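Local coordinates for conserved hypothetical protein (Bacteroides thetaiotaomicron, PDB 2FB6), which is of unknown function but folds as a small three-layer alpha/beta protein with a parallel five-stranded sheet, in an arrangement that probably relates it to DsrE-like proteins, at residues A[12-17]-A[62-67]; A[53-58]-A[84-89]; A[88-91]-A[96-99]. All blocks are in the same frame, centred on the assembly; numbering follows the deposited sequence.

Overall arrangement
The three contacts lie along one side of a parallel five-stranded sheet ordered 96-98, 73-77, 41-46, 9-14, 113-116. Contact 1 packs strand 9-14 against helix 58-70, contact 2 joins helix 49-56 to the start of helix 87-92, and contact 3 presses that same helix on edge strand 96-98. Contacts 1 and 2, centres about 12 Å apart, touch through Val54, whose CG2 lies 3.7 Å from Trp14 CH2. Contacts 2 and 3, centres about 9 Å apart, share Ser88 and Ile89, and Val54 CG1 meets Ile90 CD1 at 3.7 Å. Contacts 1 and 3 do not touch; their nearest atoms are about 7 Å apart. Val54 thus links all three.

Contact 1: residues A[12-17]-A[62-67]; sequences ILWTTD and TEILEM
Trp14, the last residue of strand 9-14, meets helix 58-70 through the outer corner of its indole, where Ile64 and Met67 receive it. From CB, which points at the helix, the ring is carried forward with CG anti to the backbone N (chi1 173°). On the pyrrole side, NE1 donates to Thr16 O at 2.9 Å, a bent bond (135° at the hydrogen). It reaches the oxygen in the carbonyl plane, though that oxygen sits slightly out of the ring plane; the bond ties the indole to the turn after its own strand and helps fix its rotation. On the benzene side, CZ3 comes within 3.6 Å of Ile64 CD1, and CH2 lies 3.9 Å from that methyl, which sits at the ring edge near its plane. CZ3 also approaches, more loosely and obliquely, the CE methyl of Met67, a selenomethionine. Ile44 and Leu46 of strand 41-46, Val22 and Leu26 of helix 19-36 and Val54 of helix 49-56 enclose the same indole. A side chain at the C-terminal end of a central strand is thus buried between sheet and helices, as in the core of a three-layer alpha/beta fold; the 4-3-2-1-5 strand order is consistent with a DsrE-like fold.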
# COMPACT_ATOMS: atom_id res chain seq x y z
N ILE A 12 4.13 4.27 -1.22
CA ILE A 12 4.06 4.41 0.22
C ILE A 12 4.39 3.06 0.82
O ILE A 12 3.71 2.08 0.51
CB ILE A 12 2.66 4.87 0.68
CG1 ILE A 12 2.34 6.26 0.09
CG2 ILE A 12 2.58 4.90 2.23
CD1 ILE A 12 0.88 6.68 0.23
N LEU A 13 5.42 3.01 1.66
CA LEU A 13 5.69 1.82 2.46
C LEU A 13 4.91 1.97 3.77
O LEU A 13 5.26 2.78 4.63
CB LEU A 13 7.18 1.69 2.72
CG LEU A 13 7.65 0.53 3.61
CD1 LEU A 13 7.25 -0.83 3.06
CD2 LEU A 13 9.16 0.61 3.79
N TRP A 14 3.82 1.23 3.88
CA TRP A 14 2.91 1.35 5.01
C TRP A 14 3.25 0.27 6.03
O TRP A 14 2.94 -0.91 5.83
CB TRP A 14 1.47 1.22 4.48
CG TRP A 14 0.40 1.15 5.50
CD1 TRP A 14 0.52 1.31 6.86
CD2 TRP A 14 -0.99 0.94 5.25
NE1 TRP A 14 -0.72 1.16 7.46
CE2 TRP A 14 -1.66 0.95 6.49
CE3 TRP A 14 -1.74 0.76 4.08
CZ2 TRP A 14 -3.04 0.76 6.60
CZ3 TRP A 14 -3.13 0.55 4.18
CH2 TRP A 14 -3.76 0.56 5.44
N THR A 15 3.90 0.68 7.12
CA THR A 15 4.25 -0.25 8.20
C THR A 15 3.41 -0.01 9.45
O THR A 15 3.24 -0.91 10.26
CB THR A 15 5.75 -0.16 8.62
OG1 THR A 15 5.99 1.07 9.31
CG2 THR A 15 6.68 -0.27 7.41
N THR A 16 2.92 1.22 9.61
CA THR A 16 2.30 1.60 10.89
C THR A 16 0.94 0.95 11.12
O THR A 16 0.18 0.71 10.17
CB THR A 16 2.17 3.14 11.03
OG1 THR A 16 1.73 3.44 12.36
CG2 THR A 16 1.18 3.73 10.01
N ASP A 17 0.62 0.69 12.39
CA ASP A 17 -0.74 0.32 12.75
C ASP A 17 -1.43 1.43 13.55
O ASP A 17 -2.46 1.17 14.17
CB ASP A 17 -0.80 -1.03 13.47
CG ASP A 17 -0.03 -1.05 14.78
OD1 ASP A 17 0.48 0.01 15.23
OD2 ASP A 17 0.02 -2.14 15.39
N THR A 62 -12.55 -1.05 4.79
CA THR A 62 -13.36 -0.15 3.98
C THR A 62 -12.48 0.84 3.22
O THR A 62 -12.72 1.08 2.03
CB THR A 62 -14.39 0.56 4.86
OG1 THR A 62 -15.15 -0.45 5.52
CG2 THR A 62 -15.34 1.47 4.04
N GLU A 63 -11.47 1.41 3.88
CA GLU A 63 -10.53 2.31 3.19
C GLU A 63 -9.76 1.59 2.09
O GLU A 63 -9.56 2.14 1.01
CB GLU A 63 -9.51 2.93 4.15
CG GLU A 63 -10.03 3.98 5.07
CD GLU A 63 -10.65 5.18 4.36
OE1 GLU A 63 -10.09 5.67 3.36
OE2 GLU A 63 -11.70 5.63 4.84
N ILE A 64 -9.31 0.37 2.38
CA ILE A 64 -8.57 -0.44 1.40
C ILE A 64 -9.40 -0.58 0.13
O ILE A 64 -8.88 -0.41 -0.98
CB ILE A 64 -8.26 -1.85 1.97
CG1 ILE A 64 -7.23 -1.78 3.10
CG2 ILE A 64 -7.83 -2.85 0.86
CD1 ILE A 64 -5.82 -1.34 2.67
N LEU A 65 -10.68 -0.92 0.30
CA LEU A 65 -11.56 -1.12 -0.85
C LEU A 65 -11.75 0.16 -1.66
O LEU A 65 -11.72 0.12 -2.90
CB LEU A 65 -12.90 -1.71 -0.40
CG LEU A 65 -12.78 -3.07 0.30
CD1 LEU A 65 -14.15 -3.52 0.81
CD2 LEU A 65 -12.13 -4.16 -0.57
N GLU A 66 -11.89 1.30 -0.98
CA GLU A 66 -12.03 2.57 -1.69
C GLU A 66 -10.75 2.89 -2.44
O GLU A 66 -10.79 3.37 -3.58
CB GLU A 66 -12.39 3.73 -0.75
CG GLU A 66 -12.79 5.02 -1.50
CD GLU A 66 -13.04 6.22 -0.60
OE1 GLU A 66 -13.13 6.03 0.63
OE2 GLU A 66 -13.13 7.36 -1.11
N MSE A 67 -9.60 2.64 -1.81
CA MSE A 67 -8.34 2.91 -2.48
C MSE A 67 -8.20 2.04 -3.72
O MSE A 67 -7.84 2.54 -4.80
CB MSE A 67 -7.15 2.76 -1.52
CG MSE A 67 -7.07 3.92 -0.55
SE MSE A 67 -5.46 3.94 0.50
CE MSE A 67 -5.97 2.66 1.42

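Contact 2: residues A[53-58]-A[84-89]; sequences LVANDT and FGVASI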
# COMPACT_ATOMS: atom_id res chain seq x y z
N LEU A 53 -3.15 -5.08 11.13
CA LEU A 53 -4.23 -4.11 11.20
C LEU A 53 -5.25 -4.29 10.07
O LEU A 53 -6.46 -4.33 10.30
CB LEU A 53 -3.68 -2.68 11.20
CG LEU A 53 -4.75 -1.58 11.17
CD1 LEU A 53 -5.53 -1.57 12.50
CD2 LEU A 53 -4.09 -0.24 10.86
N VAL A 54 -4.77 -4.38 8.84
CA VAL A 54 -5.65 -4.53 7.70
C VAL A 54 -6.45 -5.83 7.80
O VAL A 54 -7.64 -5.85 7.48
CB VAL A 54 -4.87 -4.46 6.37
CG1 VAL A 54 -5.75 -4.82 5.21
CG2 VAL A 54 -4.31 -3.03 6.18
N ALA A 55 -5.79 -6.90 8.26
CA ALA A 55 -6.46 -8.20 8.33
C ALA A 55 -7.61 -8.21 9.32
O ALA A 55 -8.57 -8.94 9.13
CB ALA A 55 -5.45 -9.27 8.70
N ASN A 56 -7.47 -7.40 10.37
CA ASN A 56 -8.36 -7.49 11.51
C ASN A 56 -9.37 -6.35 11.68
O ASN A 56 -10.34 -6.50 12.42
CB ASN A 56 -7.53 -7.64 12.79
CG ASN A 56 -6.90 -9.02 12.93
OD1 ASN A 56 -5.69 -9.18 12.79
ND2 ASN A 56 -7.73 -10.03 13.20
N ASP A 57 -9.14 -5.23 11.01
CA ASP A 57 -9.95 -4.04 11.29
C ASP A 57 -10.86 -3.70 10.13
O ASP A 57 -10.39 -3.26 9.07
CB ASP A 57 -9.04 -2.85 11.62
CG ASP A 57 -9.81 -1.68 12.18
OD1 ASP A 57 -10.66 -1.13 11.45
OD2 ASP A 57 -9.55 -1.32 13.35
N THR A 58 -12.17 -3.87 10.34
CA THR A 58 -13.12 -3.67 9.26
C THR A 58 -13.17 -2.23 8.76
O THR A 58 -13.39 -2.02 7.57
CB THR A 58 -14.54 -4.16 9.60
OG1 THR A 58 -14.95 -3.61 10.85
CG2 THR A 58 -14.59 -5.68 9.67
N PHE A 84 1.68 -14.15 9.92
CA PHE A 84 0.53 -13.71 10.70
C PHE A 84 -0.72 -14.57 10.43
O PHE A 84 -1.74 -14.40 11.11
CB PHE A 84 0.23 -12.23 10.44
CG PHE A 84 1.39 -11.29 10.73
CD1 PHE A 84 2.46 -11.68 11.54
CD2 PHE A 84 1.39 -10.00 10.20
CE1 PHE A 84 3.53 -10.80 11.79
CE2 PHE A 84 2.44 -9.11 10.45
CZ PHE A 84 3.52 -9.50 11.25
N GLY A 85 -0.66 -15.44 9.42
CA GLY A 85 -1.77 -16.34 9.07
C GLY A 85 -2.99 -15.66 8.44
O GLY A 85 -4.15 -16.05 8.68
N VAL A 86 -2.73 -14.65 7.60
CA VAL A 86 -3.81 -13.83 7.04
C VAL A 86 -3.79 -13.70 5.52
O VAL A 86 -4.48 -12.85 4.95
CB VAL A 86 -3.82 -12.42 7.68
CG1 VAL A 86 -4.08 -12.51 9.17
CG2 VAL A 86 -2.52 -11.66 7.40
N ALA A 87 -2.98 -14.51 4.84
CA ALA A 87 -2.90 -14.38 3.38
C ALA A 87 -4.26 -14.46 2.68
O ALA A 87 -4.52 -13.70 1.76
CB ALA A 87 -1.93 -15.39 2.78
N SER A 88 -5.14 -15.37 3.12
CA SER A 88 -6.45 -15.51 2.50
C SER A 88 -7.28 -14.24 2.68
O SER A 88 -7.92 -13.77 1.74
CB SER A 88 -7.20 -16.73 3.07
OG SER A 88 -7.49 -16.56 4.45
N ILE A 89 -7.25 -13.67 3.89
CA ILE A 89 -8.00 -12.45 4.20
C ILE A 89 -7.50 -11.30 3.30
O ILE A 89 -8.29 -10.58 2.69
CB ILE A 89 -7.85 -12.07 5.70
CG1 ILE A 89 -8.54 -13.11 6.59
CG2 ILE A 89 -8.45 -10.68 5.98
CD1 ILE A 89 -8.13 -12.99 8.06
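Ala55, near the end of helix 49-56, fits against Val86 and Ile89 at the start of helix 87-92, in van der Waals packing that is mostly between methyl groups. Its methyl carries most of the contact: Ala55 CB is 3.5 Å from Val86 CG1 and 4.0 Å from Val86 CG2, with Val86 CB almost as near as the first, so the alanine faces the whole branched end of the valine. Ile89 adds its CG2 branch, which lies 4.3 Å from Ala55 CB but comes nearest to a polar atom, Ala55 O, at 3.6 Å. With chi1 at -67° this branch stands anti to the backbone N of Ile89, a rotation that turns it to the alanine carbonyl. The small alanine side chain lets the backbones come close, with Ala55 CA 6.1 Å from Ile89 CA.

Polar interactions shape each segment without passing between them. Leu53 O accepts from Asn56 N and, at 2.9 Å, from Asp57 N, closing the last turn of helix 49-56. Asp57 then caps the next helix, OD1 taking the N-H of Val60, while OD2 forms a salt bridge with Lys19. On the other segment, Gly85, with positive phi, is the C-prime residue of a Schellman motif that ends helix 78-84, and Val86 follows at once as the N-cap position of helix 87-92.

Val86 also packs on Val51, and Phe84 makes a cation-pi contact with Lys52, extending the junction back along helix 49-56. Val54 turns to the loop residues Leu93 and Ile95 and to helix 58-70, so helix 49-56 is packed between that helix and the 78-92 region.

Contact 3: residues A[88-91]-A[96-99]; sequences SIIT and TVRY
A small, partly buried helix-on-strand contact sets Ile90 and Thr91 of helix 87-92 against Val97, the middle residue of edge strand 96-98. One methyl does nearly all the work. Val97 CG2, anti to its own carbonyl carbon and beside the backbone N (chi1 172° placing CG1 on the far side from N), meets Ile90 CG2 at 3.6 Å. Ile90 crosses Val97 at about a right angle, touching with its CG2 branch, whereas its longer CG1-CD1 arm leads off toward Val54 in helix 49-56. Thr91 also crosses the valine at nearly a right angle, with OG1 3.5 Å from the same CG2 methyl.

A water supplies the polar side of the contact. It accepts the N-H of Val97, with its oxygen 2.8 Å from Val97 N, and also bonds to Thr91 OG1 at 3.2 Å. The bridge to Thr91 is less certain, because this side chain was modelled in two conformers. In the one described, OG1 also hydrogen-bonds to Ala87 O one turn back in the helix. The water thus satisfies an edge-strand N-H that points outward, away from strand 73-77, while the backbones of Thr96 and Arg98 bond to that strand and to Gln78 just past it.

Val97 further touches Gln78 of helix 78-84, and Ile90 reaches Ala76 of strand 73-77. Helices 78-84 and 87-92 together form the beta-alpha-beta crossover from strand 73-77 to its parallel neighbour 96-98.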
# COMPACT_ATOMS: atom_id res chain seq x y z
N SER A 88 -5.14 -15.37 3.12
CA SER A 88 -6.45 -15.51 2.50
C SER A 88 -7.28 -14.24 2.68
O SER A 88 -7.92 -13.77 1.74
CB SER A 88 -7.20 -16.73 3.07
OG SER A 88 -7.49 -16.56 4.45
N ILE A 89 -7.25 -13.67 3.89
CA ILE A 89 -8.00 -12.45 4.20
C ILE A 89 -7.50 -11.30 3.30
O ILE A 89 -8.29 -10.58 2.69
CB ILE A 89 -7.85 -12.07 5.70
CG1 ILE A 89 -8.54 -13.11 6.59
CG2 ILE A 89 -8.45 -10.68 5.98
CD1 ILE A 89 -8.13 -12.99 8.06
N ILE A 90 -6.18 -11.16 3.21
CA ILE A 90 -5.59 -10.06 2.46
C ILE A 90 -5.87 -10.19 0.96
O ILE A 90 -6.29 -9.23 0.32
CB ILE A 90 -4.07 -9.96 2.76
CG1 ILE A 90 -3.82 -9.60 4.25
CG2 ILE A 90 -3.37 -8.97 1.84
CD1 ILE A 90 -4.41 -8.28 4.73
N THR A 91 -5.71 -11.40 0.41
CA THR A 91 -5.99 -11.68 -0.99
C THR A 91 -7.47 -11.40 -1.32
O THR A 91 -7.80 -10.85 -2.38
CB THR A 91 -5.64 -13.16 -1.31
OG1 THR A 91 -4.21 -13.31 -1.35
CG2 THR A 91 -6.26 -13.65 -2.61
N THR A 96 -2.63 -7.58 -3.64
CA THR A 96 -1.67 -8.53 -4.23
C THR A 96 -0.74 -9.02 -3.14
O THR A 96 -0.08 -8.23 -2.48
CB THR A 96 -0.84 -7.87 -5.36
OG1 THR A 96 -1.72 -7.49 -6.42
CG2 THR A 96 0.23 -8.86 -5.90
N VAL A 97 -0.67 -10.33 -2.95
CA VAL A 97 0.24 -10.88 -1.97
C VAL A 97 1.40 -11.52 -2.72
O VAL A 97 1.19 -12.39 -3.57
CB VAL A 97 -0.48 -11.93 -1.08
CG1 VAL A 97 0.49 -12.65 -0.16
CG2 VAL A 97 -1.58 -11.26 -0.26
N ARG A 98 2.61 -11.05 -2.44
CA ARG A 98 3.79 -11.60 -3.08
C ARG A 98 5.03 -11.38 -2.23
O ARG A 98 5.02 -10.57 -1.30
CB ARG A 98 3.98 -11.00 -4.48
CG ARG A 98 4.37 -9.57 -4.51
CD ARG A 98 4.77 -9.24 -5.94
NE ARG A 98 4.95 -7.82 -6.12
CZ ARG A 98 5.58 -7.27 -7.15
NH1 ARG A 98 6.14 -8.01 -8.10
NH2 ARG A 98 5.69 -5.96 -7.20
N TYR A 99 6.10 -12.12 -2.54
CA TYR A 99 7.35 -11.93 -1.80
C TYR A 99 7.92 -10.56 -2.17
O TYR A 99 8.07 -10.25 -3.35
CB TYR A 99 8.32 -13.09 -2.08
CG TYR A 99 7.80 -14.38 -1.48
CD1 TYR A 99 7.54 -14.48 -0.11
CD2 TYR A 99 7.56 -15.49 -2.28
CE1 TYR A 99 7.04 -15.66 0.45
CE2 TYR A 99 7.08 -16.69 -1.72
CZ TYR A 99 6.82 -16.75 -0.35
OH TYR A 99 6.33 -17.90 0.24
O HOH W 1 -2.66 -12.14 -3.84